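Local coordinates for protein ubiquitin-like-conjugating enzyme ATG10 (Saccharomyces cerevisiae, PDB 4EBR) that acts as the E2-like enzyme of autophagy that conjugates ATG12 to ATG5, carrying ATG12 as a glycyl thioester intermediate, at residues Ile4-Trp9 with Glu36-Leu41; Ser15-Gln20 with Gln29-Asn34; Ile84-Ser89 with Met95-Leu100; Ser106-Gln111 with Phe161-Tyr166. All coordinates share one frame; numbering follows the deposited sequence.

Contact 1 (Ile4-Trp9 with Glu36-Leu41)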
# COMPACT_ATOMS: atom_id res chain seq x y z
N ILE A 4 2.56 -6.69 13.99
CA ILE A 4 1.78 -6.90 15.19
C ILE A 4 0.59 -7.73 14.78
O ILE A 4 -0.04 -7.43 13.76
CB ILE A 4 1.30 -5.56 15.81
CG1 ILE A 4 0.22 -5.80 16.86
CG2 ILE A 4 0.74 -4.63 14.74
CD1 ILE A 4 0.01 -4.60 17.76
N PRO A 5 0.27 -8.76 15.57
CA PRO A 5 -0.79 -9.67 15.12
C PRO A 5 -2.16 -9.09 15.37
O PRO A 5 -2.34 -8.28 16.28
CB PRO A 5 -0.55 -10.94 15.93
CG PRO A 5 0.26 -10.50 17.13
CD PRO A 5 1.01 -9.25 16.74
N TYR A 6 -3.12 -9.49 14.55
CA TYR A 6 -4.46 -8.95 14.63
C TYR A 6 -5.08 -8.95 16.04
O TYR A 6 -5.68 -7.96 16.46
CB TYR A 6 -5.37 -9.69 13.67
CG TYR A 6 -6.77 -9.19 13.69
CD1 TYR A 6 -7.16 -8.13 12.90
CD2 TYR A 6 -7.72 -9.79 14.51
CE1 TYR A 6 -8.46 -7.69 12.91
CE2 TYR A 6 -9.02 -9.35 14.53
CZ TYR A 6 -9.39 -8.30 13.74
OH TYR A 6 -10.68 -7.88 13.79
N GLN A 7 -4.94 -10.07 16.76
CA GLN A 7 -5.39 -10.17 18.15
C GLN A 7 -4.91 -9.00 19.02
O GLN A 7 -5.69 -8.37 19.74
CB GLN A 7 -4.87 -11.45 18.79
CG GLN A 7 -5.16 -12.69 18.00
CD GLN A 7 -6.54 -13.23 18.30
OE1 GLN A 7 -7.54 -12.62 17.93
NE2 GLN A 7 -6.60 -14.38 19.01
N GLU A 8 -3.61 -8.72 18.95
CA GLU A 8 -3.02 -7.66 19.75
C GLU A 8 -3.47 -6.26 19.27
O GLU A 8 -3.70 -5.36 20.08
CB GLU A 8 -1.50 -7.76 19.71
CG GLU A 8 -0.82 -6.94 20.77
CD GLU A 8 -1.07 -7.50 22.16
OE1 GLU A 8 -1.13 -8.74 22.26
OE2 GLU A 8 -1.20 -6.71 23.13
N TRP A 9 -3.60 -6.10 17.96
CA TRP A 9 -4.06 -4.84 17.40
C TRP A 9 -5.46 -4.56 17.92
O TRP A 9 -5.73 -3.49 18.48
CB TRP A 9 -4.05 -4.88 15.86
CG TRP A 9 -5.00 -3.91 15.19
CD1 TRP A 9 -6.26 -4.18 14.75
CD2 TRP A 9 -4.75 -2.54 14.89
NE1 TRP A 9 -6.82 -3.05 14.19
CE2 TRP A 9 -5.91 -2.03 14.27
CE3 TRP A 9 -3.65 -1.69 15.08
CZ2 TRP A 9 -6.01 -0.70 13.83
CZ3 TRP A 9 -3.75 -0.37 14.64
CH2 TRP A 9 -4.92 0.11 14.03
N GLU A 36 -16.67 -3.79 13.75
CA GLU A 36 -15.87 -4.91 14.26
C GLU A 36 -14.89 -4.52 15.36
O GLU A 36 -14.13 -5.37 15.82
CB GLU A 36 -15.10 -5.59 13.12
CG GLU A 36 -15.96 -6.21 12.05
CD GLU A 36 -16.93 -7.27 12.59
OE1 GLU A 36 -16.55 -7.96 13.57
OE2 GLU A 36 -18.05 -7.40 12.04
N LYS A 37 -14.90 -3.24 15.74
CA LYS A 37 -13.87 -2.64 16.60
C LYS A 37 -12.47 -2.87 16.00
O LYS A 37 -11.47 -2.97 16.70
CB LYS A 37 -13.95 -3.19 18.03
CG LYS A 37 -15.38 -3.40 18.56
CD LYS A 37 -16.07 -2.09 18.90
CE LYS A 37 -16.90 -2.23 20.17
NZ LYS A 37 -17.94 -3.27 20.02
N ASP A 38 -12.47 -3.13 14.70
CA ASP A 38 -11.26 -3.24 13.89
C ASP A 38 -10.49 -1.94 13.68
O ASP A 38 -9.26 -1.91 13.71
CB ASP A 38 -11.58 -3.87 12.53
CG ASP A 38 -11.10 -5.31 12.43
OD1 ASP A 38 -10.47 -5.80 13.39
OD2 ASP A 38 -11.35 -5.94 11.38
N GLY A 39 -11.24 -0.86 13.45
CA GLY A 39 -10.72 0.37 12.91
C GLY A 39 -11.40 1.56 13.54
O GLY A 39 -12.50 1.45 14.09
N LEU A 40 -10.73 2.72 13.45
CA LEU A 40 -11.13 3.88 14.24
C LEU A 40 -11.12 5.12 13.38
O LEU A 40 -10.12 5.43 12.74
CB LEU A 40 -10.17 4.05 15.42
CG LEU A 40 -10.49 5.11 16.46
CD1 LEU A 40 -11.87 4.85 17.01
CD2 LEU A 40 -9.47 5.06 17.56
N LEU A 41 -12.23 5.82 13.34
CA LEU A 41 -12.31 7.03 12.55
C LEU A 41 -12.16 8.27 13.44
O LEU A 41 -12.89 8.44 14.43
CB LEU A 41 -13.62 7.10 11.78
CG LEU A 41 -13.72 8.44 11.04
CD1 LEU A 41 -12.62 8.56 9.99
CD2 LEU A 41 -15.09 8.62 10.41
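Asp-38 meets the N-terminal helix through two aromatic residues, Tyr-6 and Trp-9, which stand about one helical turn apart. Glu-36 leads into the turn that carries it. Lys-37 follows with left-handed helical backbone angles (phi 55°), a kink that helps the turn reverse direction, and its side chain rests on His-10 and Gln-14, farther along the same helix.

At Asp-38 the carboxylate comes to the hydroxyl edge of Tyr-6, but the modelled separation there is too short to be trusted, so the nature of this approach remains doubtful. The backbone carbonyl is better defined: Trp-9 NE1 donates to Asp-38 O at 2.7 Å, the N-H...O angle being 143°. The indole N-H approaches in the plane of the carbonyl, while the oxygen sits 16° out of the ring plane. With CG anti to the backbone N (chi1 156°), the indole swings from the helix toward the turn; tryptophan suits this place because it combines a buried apolar surface with one donor for a backbone oxygen.

The turn connects strands 28-33 and 40-44 of an antiparallel hairpin, and the arrangement fastens it to the first helix, which packs on the sheet as in other E2-like folds. Asn-34, before the turn, accepts from Gly-39 N through OD1. Beyond Gly-39 the strand begins with Leu-40, a buried apolar residue that packs on Leu-13 of the helix, and Leu-41 pairs through its backbone with His-32.

Contact 2 (Ser15-Gln20 with Gln29-Asn34); sequences SLYDSQ and QDVHLN
The helix carrying Tyr-17 passes beside the strand carrying Leu-33, and these two residues bring the backbones closest, with 7.9 Å from Tyr-17 CA to Leu-33 CA. Tyr-17 has CG anti to the backbone N (chi1 -179°), which sends its ring from the helix across to the strand. There it meets two aliphatic side chains differently. Leu-33 lays one methyl over a face: CD2 is 4.2 Å from the centroid of the Tyr-17 ring and 24° off its normal, a CH-pi contact displaced toward the CG end of the ring. Val-31 instead comes to the rim, its CG1 lying near the ring plane and 3.5 Å from Tyr-17 CE1. The valine branch and the leucine methyl thus fit around the ring.

Strand alternation explains the choice of residues: Val-31 and Leu-33 turn their CB atoms toward the helix, whereas polar His-32 between them turns away. Leu-40 of the adjoining strand packs on all three contacting side chains, and His-23 meets the Tyr-17 ring edge-to-face. Gln-29 and Asp-30 both face Arg-43 in a classic beta bulge. The whole is helix-on-sheet packing, with helix 6-18 resting on the outer hairpin of an antiparallel sheet in an E2-like fold.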
# COMPACT_ATOMS: atom_id res chain seq x y z
N SER A 15 -8.64 -0.87 23.61
CA SER A 15 -8.08 -0.32 24.82
C SER A 15 -7.75 1.17 24.66
O SER A 15 -8.01 1.98 25.55
CB SER A 15 -6.84 -1.11 25.21
OG SER A 15 -6.03 -0.36 26.09
N LEU A 16 -7.20 1.54 23.52
CA LEU A 16 -6.87 2.93 23.24
C LEU A 16 -8.12 3.81 23.26
O LEU A 16 -8.14 4.89 23.86
CB LEU A 16 -6.20 3.03 21.88
CG LEU A 16 -5.24 4.17 21.63
CD1 LEU A 16 -4.22 4.22 22.74
CD2 LEU A 16 -4.57 3.90 20.31
N TYR A 17 -9.17 3.35 22.57
CA TYR A 17 -10.45 4.03 22.56
C TYR A 17 -10.97 4.23 23.98
O TYR A 17 -11.55 5.27 24.30
CB TYR A 17 -11.45 3.18 21.75
CG TYR A 17 -12.84 3.76 21.62
CD1 TYR A 17 -13.15 4.64 20.60
CD2 TYR A 17 -13.86 3.39 22.50
CE1 TYR A 17 -14.44 5.16 20.46
CE2 TYR A 17 -15.16 3.91 22.37
CZ TYR A 17 -15.43 4.79 21.35
OH TYR A 17 -16.70 5.32 21.20
N ASP A 18 -10.76 3.25 24.84
CA ASP A 18 -11.29 3.33 26.19
C ASP A 18 -10.60 4.39 27.03
O ASP A 18 -11.23 5.04 27.84
CB ASP A 18 -11.24 1.97 26.88
CG ASP A 18 -12.32 1.03 26.38
OD1 ASP A 18 -13.37 1.55 25.94
OD2 ASP A 18 -12.12 -0.20 26.43
N SER A 19 -9.31 4.59 26.81
CA SER A 19 -8.54 5.57 27.58
C SER A 19 -9.00 7.00 27.32
O SER A 19 -8.62 7.93 28.03
CB SER A 19 -7.05 5.45 27.25
OG SER A 19 -6.80 5.87 25.93
N GLN A 20 -9.83 7.15 26.29
CA GLN A 20 -10.37 8.44 25.89
C GLN A 20 -9.27 9.41 25.48
O GLN A 20 -9.47 10.62 25.48
CB GLN A 20 -11.23 9.04 27.01
CG GLN A 20 -12.38 8.15 27.44
CD GLN A 20 -13.73 8.76 27.14
OE1 GLN A 20 -13.94 9.96 27.35
NE2 GLN A 20 -14.65 7.94 26.64
N GLN A 29 -12.87 16.38 16.80
CA GLN A 29 -14.32 16.55 16.76
C GLN A 29 -15.04 15.28 17.19
O GLN A 29 -15.85 15.32 18.12
CB GLN A 29 -14.79 16.96 15.37
CG GLN A 29 -14.98 18.45 15.17
CD GLN A 29 -15.64 18.77 13.84
OE1 GLN A 29 -15.94 17.86 13.05
NE2 GLN A 29 -15.89 20.05 13.58
N ASP A 30 -14.76 14.16 16.53
CA ASP A 30 -15.43 12.90 16.88
C ASP A 30 -14.63 11.62 16.61
O ASP A 30 -13.75 11.58 15.75
CB ASP A 30 -16.83 12.82 16.27
CG ASP A 30 -16.83 12.84 14.76
OD1 ASP A 30 -16.29 11.87 14.16
OD2 ASP A 30 -17.37 13.80 14.17
N VAL A 31 -14.97 10.57 17.35
CA VAL A 31 -14.26 9.30 17.35
C VAL A 31 -15.28 8.19 17.10
O VAL A 31 -16.31 8.14 17.76
CB VAL A 31 -13.65 9.03 18.75
CG1 VAL A 31 -12.80 7.78 18.72
CG2 VAL A 31 -12.84 10.22 19.23
N HIS A 32 -15.00 7.29 16.16
CA HIS A 32 -15.94 6.21 15.91
C HIS A 32 -15.21 4.91 15.74
O HIS A 32 -14.32 4.81 14.89
CB HIS A 32 -16.70 6.44 14.62
CG HIS A 32 -17.66 7.57 14.69
ND1 HIS A 32 -19.01 7.39 14.91
CD2 HIS A 32 -17.48 8.91 14.55
CE1 HIS A 32 -19.62 8.56 14.91
NE2 HIS A 32 -18.71 9.50 14.69
N LEU A 33 -15.62 3.88 16.47
CA LEU A 33 -15.05 2.55 16.29
C LEU A 33 -15.93 1.75 15.34
O LEU A 33 -17.14 1.62 15.56
CB LEU A 33 -14.91 1.84 17.63
CG LEU A 33 -13.61 1.08 17.87
CD1 LEU A 33 -12.42 1.90 17.40
CD2 LEU A 33 -13.46 0.70 19.34
N ASN A 34 -15.33 1.20 14.29
CA ASN A 34 -16.07 0.49 13.26
C ASN A 34 -16.80 -0.69 13.88
O ASN A 34 -16.49 -1.08 15.00
CB ASN A 34 -15.19 0.08 12.07
CG ASN A 34 -14.18 -0.99 12.42
OD1 ASN A 34 -14.21 -1.57 13.50
ND2 ASN A 34 -13.28 -1.26 11.49

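Contact 3 (Ile84-Ser89 with Met95-Leu100)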
# COMPACT_ATOMS: atom_id res chain seq x y z
N ILE A 84 -8.72 14.78 3.47
CA ILE A 84 -8.84 16.15 3.94
C ILE A 84 -9.85 16.93 3.13
O ILE A 84 -9.75 16.99 1.91
CB ILE A 84 -7.49 16.89 3.86
CG1 ILE A 84 -6.49 16.29 4.84
CG2 ILE A 84 -7.70 18.37 4.14
CD1 ILE A 84 -5.11 16.95 4.81
N TRP A 85 -10.80 17.55 3.82
CA TRP A 85 -11.78 18.44 3.19
C TRP A 85 -11.25 19.87 3.17
O TRP A 85 -10.98 20.45 4.22
CB TRP A 85 -13.10 18.42 3.95
CG TRP A 85 -13.74 17.06 4.04
CD1 TRP A 85 -13.77 16.24 5.12
CD2 TRP A 85 -14.44 16.37 3.00
NE1 TRP A 85 -14.44 15.08 4.83
CE2 TRP A 85 -14.87 15.14 3.53
CE3 TRP A 85 -14.75 16.67 1.68
CZ2 TRP A 85 -15.58 14.21 2.79
CZ3 TRP A 85 -15.46 15.76 0.95
CH2 TRP A 85 -15.87 14.54 1.50
N GLU A 86 -11.08 20.44 1.99
CA GLU A 86 -10.65 21.83 1.94
C GLU A 86 -11.73 22.69 1.37
O GLU A 86 -12.42 22.30 0.43
CB GLU A 86 -9.35 22.01 1.15
CG GLU A 86 -9.43 21.76 -0.34
CD GLU A 86 -8.10 22.07 -1.02
OE1 GLU A 86 -7.82 23.28 -1.29
OE2 GLU A 86 -7.32 21.12 -1.28
N GLU A 87 -11.92 23.87 1.95
CA GLU A 87 -12.87 24.80 1.37
C GLU A 87 -12.10 25.68 0.43
O GLU A 87 -11.06 26.21 0.78
CB GLU A 87 -13.57 25.60 2.46
CG GLU A 87 -14.36 24.70 3.42
CD GLU A 87 -14.49 25.28 4.83
OE1 GLU A 87 -15.21 24.66 5.64
OE2 GLU A 87 -13.86 26.33 5.12
N LYS A 88 -12.58 25.80 -0.80
CA LYS A 88 -11.90 26.64 -1.76
C LYS A 88 -12.88 27.74 -2.14
O LYS A 88 -14.08 27.60 -1.92
CB LYS A 88 -11.45 25.81 -2.96
CG LYS A 88 -10.26 26.38 -3.74
CD LYS A 88 -9.61 25.32 -4.65
CE LYS A 88 -8.36 25.86 -5.37
NZ LYS A 88 -8.60 27.11 -6.18
N SER A 89 -12.40 28.86 -2.65
CA SER A 89 -13.34 29.88 -3.11
C SER A 89 -13.32 29.90 -4.60
O SER A 89 -12.32 30.27 -5.21
CB SER A 89 -12.99 31.27 -2.59
OG SER A 89 -13.86 32.22 -3.20
N MSE A 95 -16.84 26.73 -1.46
CA MSE A 95 -17.22 25.36 -1.81
C MSE A 95 -16.25 24.39 -1.18
O MSE A 95 -15.12 24.76 -0.88
CB MSE A 95 -17.15 25.16 -3.32
CG MSE A 95 -17.93 26.17 -4.13
SE MSE A 95 -18.27 25.58 -5.98
CE MSE A 95 -18.98 27.27 -6.72
N THR A 96 -16.66 23.14 -1.02
CA THR A 96 -15.78 22.15 -0.43
C THR A 96 -15.35 21.11 -1.43
O THR A 96 -16.11 20.76 -2.33
CB THR A 96 -16.44 21.43 0.77
OG1 THR A 96 -16.99 22.39 1.66
CG2 THR A 96 -15.39 20.59 1.53
N LYS A 97 -14.13 20.59 -1.28
CA LYS A 97 -13.68 19.48 -2.09
C LYS A 97 -12.75 18.58 -1.30
O LYS A 97 -12.17 19.01 -0.30
CB LYS A 97 -13.00 19.99 -3.36
CG LYS A 97 -11.65 20.61 -3.17
CD LYS A 97 -11.22 21.36 -4.41
CE LYS A 97 -9.72 21.32 -4.60
NZ LYS A 97 -9.28 19.92 -4.88
N LEU A 98 -12.62 17.32 -1.72
CA LEU A 98 -11.56 16.47 -1.18
C LEU A 98 -10.23 16.94 -1.73
O LEU A 98 -10.12 17.24 -2.92
CB LEU A 98 -11.78 15.00 -1.51
CG LEU A 98 -12.94 14.50 -0.64
CD1 LEU A 98 -13.86 13.49 -1.37
CD2 LEU A 98 -12.43 13.96 0.70
N MSE A 99 -9.22 17.02 -0.85
CA MSE A 99 -7.93 17.58 -1.19
C MSE A 99 -7.13 16.58 -1.99
O MSE A 99 -7.20 15.38 -1.74
CB MSE A 99 -7.17 17.98 0.08
CG MSE A 99 -5.82 18.70 -0.18
SE MSE A 99 -4.88 19.32 1.46
CE MSE A 99 -5.94 20.86 2.00
N LEU A 100 -6.39 17.10 -2.97
CA LEU A 100 -5.50 16.30 -3.81
C LEU A 100 -4.20 15.93 -3.07
O LEU A 100 -3.61 16.75 -2.35
CB LEU A 100 -5.18 17.08 -5.09
CG LEU A 100 -6.36 17.19 -6.06
CD1 LEU A 100 -6.14 18.30 -7.08
CD2 LEU A 100 -6.62 15.83 -6.75
O HOH W 1 -8.39 13.82 0.66
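Glu-86 and Lys-97 form the central hydrogen-bonded pair of two antiparallel strands, joined by Glu-86 N to Lys-97 O at 2.9 Å and Lys-97 N to Glu-86 O at 3.0 Å. Lys-88 and Met-95 make a second such pair. Farther toward Ile-84, Met-99 N donates to Ile-84 O at 2.8 Å, but where the strand pairing gives out a single water replaces the direct return bond, accepting from Ile-84 N and donating to Met-99 O. Carbonyls also receive CA-H contacts, among them Trp-85 CA to Lys-97 O.

Apolar contacts lie on both faces. In the non-hydrogen-bonded pair Trp-85 and Leu-98, the leucine lays CD2 over the six-membered ring on one face, 3.5 Å from its centroid and only 9° off its normal. Trp-85 NE1 meanwhile bonds to Glu-66. Buried Ile-84 and selenomethionine Met-99 lie side by side, with Ile-84 CG2 3.7 Å from Met-99 CE; bent at its last torsion (chi3 -74°), Met-99 also brings CE to Glu-86.

Charged chains stand at the partly exposed faces, Glu-86 CG alongside Lys-97 CG. Glu-86 OE2 is 4.3 Å from Lys-97 NZ, beyond a salt bridge though probably still attractive, and Glu-87 turns its carboxylate to Leu-62 N. The strand directions are 139° apart, a marked twist from exactly antiparallel; strands 77-90 and 93-98, successive in the chain, form a beta hairpin.

Contact 4 (Ser106-Gln111 with Phe161-Tyr166); sequences SLLDVQ and FSWLGY
Trp-163 takes a chi1 of 59°, placing CG between its own backbone N and carbonyl carbon, and Leu-108 answers with a chi1 of -92°; together these torsions bring the indole and the isobutyl group against each other. The leucine meets the benzene half of the ring system. Its CD2 stands 4.2 Å from the centroid of the six-membered ring of Trp-163 and 16° off the normal, a CH-pi contact over the face. The other methyl reaches the outer part of the same ring, with Leu-108 CD1 3.4 Å from Trp-163 CZ3. A branched leucine suits this place because one methyl can go over the face while the other lies beside the CE3-CZ3 edge.

Leu-164 CG lies on the opposite face of the indole, toward its rim and 4.3 Å above the plane of the Trp-163 ring. The indole N-H is used within its own helix, where Trp-163 NE1 bonds to Phe-159 O; this bond helps fix the rotation of the ring.

Leu-108 also opens a type I beta turn that ends at Gln-111, whose backbone passes Trp-163 more loosely: Gln-111 O is 4.4 Å from Trp-163 CB. On the other side, the chain leaves its helix at Gly-165, where phi is positive and a CB would jam against the preceding carbonyl oxygen.

The Trp-163 side chain is about 10 Å from that of the active-site Cys-135. Leu-82 of strand 77-90 and Phe-132 touch both Leu-108 and Trp-163, and Leu-67 of strand 63-72 also packs on the indole, setting the junction of helices 101-108 and 152-164 against the central sheet.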
# COMPACT_ATOMS: atom_id res chain seq x y z
N SER A 106 2.16 18.76 0.23
CA SER A 106 2.64 20.12 0.47
C SER A 106 2.09 20.78 1.75
O SER A 106 2.56 21.84 2.16
CB SER A 106 2.40 21.02 -0.76
OG SER A 106 3.16 20.59 -1.88
N LEU A 107 1.09 20.16 2.38
CA LEU A 107 0.60 20.62 3.68
C LEU A 107 1.39 19.96 4.81
O LEU A 107 2.02 20.63 5.63
CB LEU A 107 -0.90 20.36 3.85
CG LEU A 107 -1.53 21.01 5.08
CD1 LEU A 107 -1.35 22.52 5.04
CD2 LEU A 107 -2.99 20.65 5.17
N LEU A 108 1.31 18.64 4.87
CA LEU A 108 2.09 17.85 5.82
C LEU A 108 3.57 18.02 5.58
O LEU A 108 4.30 18.44 6.48
CB LEU A 108 1.76 16.37 5.67
CG LEU A 108 0.65 15.82 6.55
CD1 LEU A 108 -0.53 16.78 6.58
CD2 LEU A 108 0.23 14.47 6.03
N ASP A 109 4.00 17.71 4.36
CA ASP A 109 5.42 17.64 4.00
C ASP A 109 6.21 18.88 4.42
O ASP A 109 7.38 18.78 4.78
CB ASP A 109 5.57 17.36 2.49
CG ASP A 109 6.99 17.49 2.00
OD1 ASP A 109 7.91 16.97 2.67
OD2 ASP A 109 7.19 18.10 0.93
N VAL A 110 5.57 20.05 4.40
CA VAL A 110 6.28 21.23 4.86
C VAL A 110 6.50 21.22 6.37
O VAL A 110 7.53 21.69 6.85
CB VAL A 110 5.61 22.55 4.41
CG1 VAL A 110 5.47 22.55 2.89
CG2 VAL A 110 4.26 22.74 5.09
N GLN A 111 5.55 20.68 7.14
CA GLN A 111 5.82 20.51 8.56
C GLN A 111 5.41 19.16 9.17
O GLN A 111 4.22 18.90 9.39
CB GLN A 111 5.14 21.65 9.33
CG GLN A 111 3.71 21.96 8.85
CD GLN A 111 3.04 23.08 9.62
OE1 GLN A 111 3.50 23.48 10.69
NE2 GLN A 111 1.94 23.60 9.08
N PHE A 161 0.34 11.98 16.53
CA PHE A 161 0.62 13.16 17.34
C PHE A 161 1.83 13.94 16.87
O PHE A 161 1.97 15.11 17.16
CB PHE A 161 0.77 12.77 18.80
CG PHE A 161 -0.46 12.17 19.41
CD1 PHE A 161 -1.72 12.52 18.97
CD2 PHE A 161 -0.36 11.24 20.44
CE1 PHE A 161 -2.85 11.97 19.55
CE2 PHE A 161 -1.49 10.68 21.02
CZ PHE A 161 -2.73 11.05 20.58
N SER A 162 2.71 13.31 16.12
CA SER A 162 3.92 13.97 15.66
C SER A 162 3.61 15.12 14.71
O SER A 162 4.21 16.19 14.83
CB SER A 162 4.82 12.97 14.96
OG SER A 162 4.10 12.29 13.94
N TRP A 163 2.72 14.92 13.75
CA TRP A 163 2.35 16.01 12.84
C TRP A 163 1.11 16.84 13.22
O TRP A 163 0.91 17.94 12.70
CB TRP A 163 2.26 15.53 11.40
CG TRP A 163 1.26 14.45 11.19
CD1 TRP A 163 1.37 13.14 11.57
CD2 TRP A 163 0.00 14.57 10.52
NE1 TRP A 163 0.25 12.44 11.18
CE2 TRP A 163 -0.60 13.29 10.53
CE3 TRP A 163 -0.68 15.63 9.91
CZ2 TRP A 163 -1.85 13.05 9.97
CZ3 TRP A 163 -1.92 15.39 9.34
CH2 TRP A 163 -2.50 14.11 9.38
N LEU A 164 0.31 16.30 14.14
CA LEU A 164 -0.87 16.98 14.68
C LEU A 164 -0.64 17.75 16.00
O LEU A 164 -1.07 18.89 16.12
CB LEU A 164 -2.02 15.99 14.85
CG LEU A 164 -2.93 15.79 13.64
CD1 LEU A 164 -4.33 15.39 14.07
CD2 LEU A 164 -2.96 17.05 12.78
N GLY A 165 0.04 17.13 16.97
CA GLY A 165 0.39 17.85 18.19
C GLY A 165 -0.69 17.36 19.13
O GLY A 165 -1.87 17.51 18.82
N TYR A 166 -0.30 16.77 20.26
CA TYR A 166 -1.29 16.52 21.30
C TYR A 166 -1.52 17.77 22.14
O TYR A 166 -0.57 18.52 22.43
CB TYR A 166 -0.96 15.32 22.20
CG TYR A 166 -2.20 14.82 22.90
CD1 TYR A 166 -3.11 14.02 22.23
CD2 TYR A 166 -2.49 15.18 24.20
CE1 TYR A 166 -4.26 13.57 22.84
CE2 TYR A 166 -3.64 14.74 24.83
CZ TYR A 166 -4.52 13.93 24.13
OH TYR A 166 -5.67 13.47 24.72

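Contact 1 is partly buried, whereas contacts 2, 3 and 4 lie at the surface. Contacts 1 and 2 both fasten helix 6-18 to the hairpin of strands 28-33 and 40-44, the first at its turn by a polar indole bond, the second along a strand by apolar packing. They touch through Gly-39 O and Asn-34 N, 2.8 Å apart and probably hydrogen-bonded. Contact 3 belongs to the same sheet but lies across the chain's centre from contact 1, and is held chiefly by backbone bonds. Contact 4, chiefly apolar, joins the ends of two helices; it meets contact 3 where Ile-84 CD1 is 4.3 Å from Leu-107 CD2.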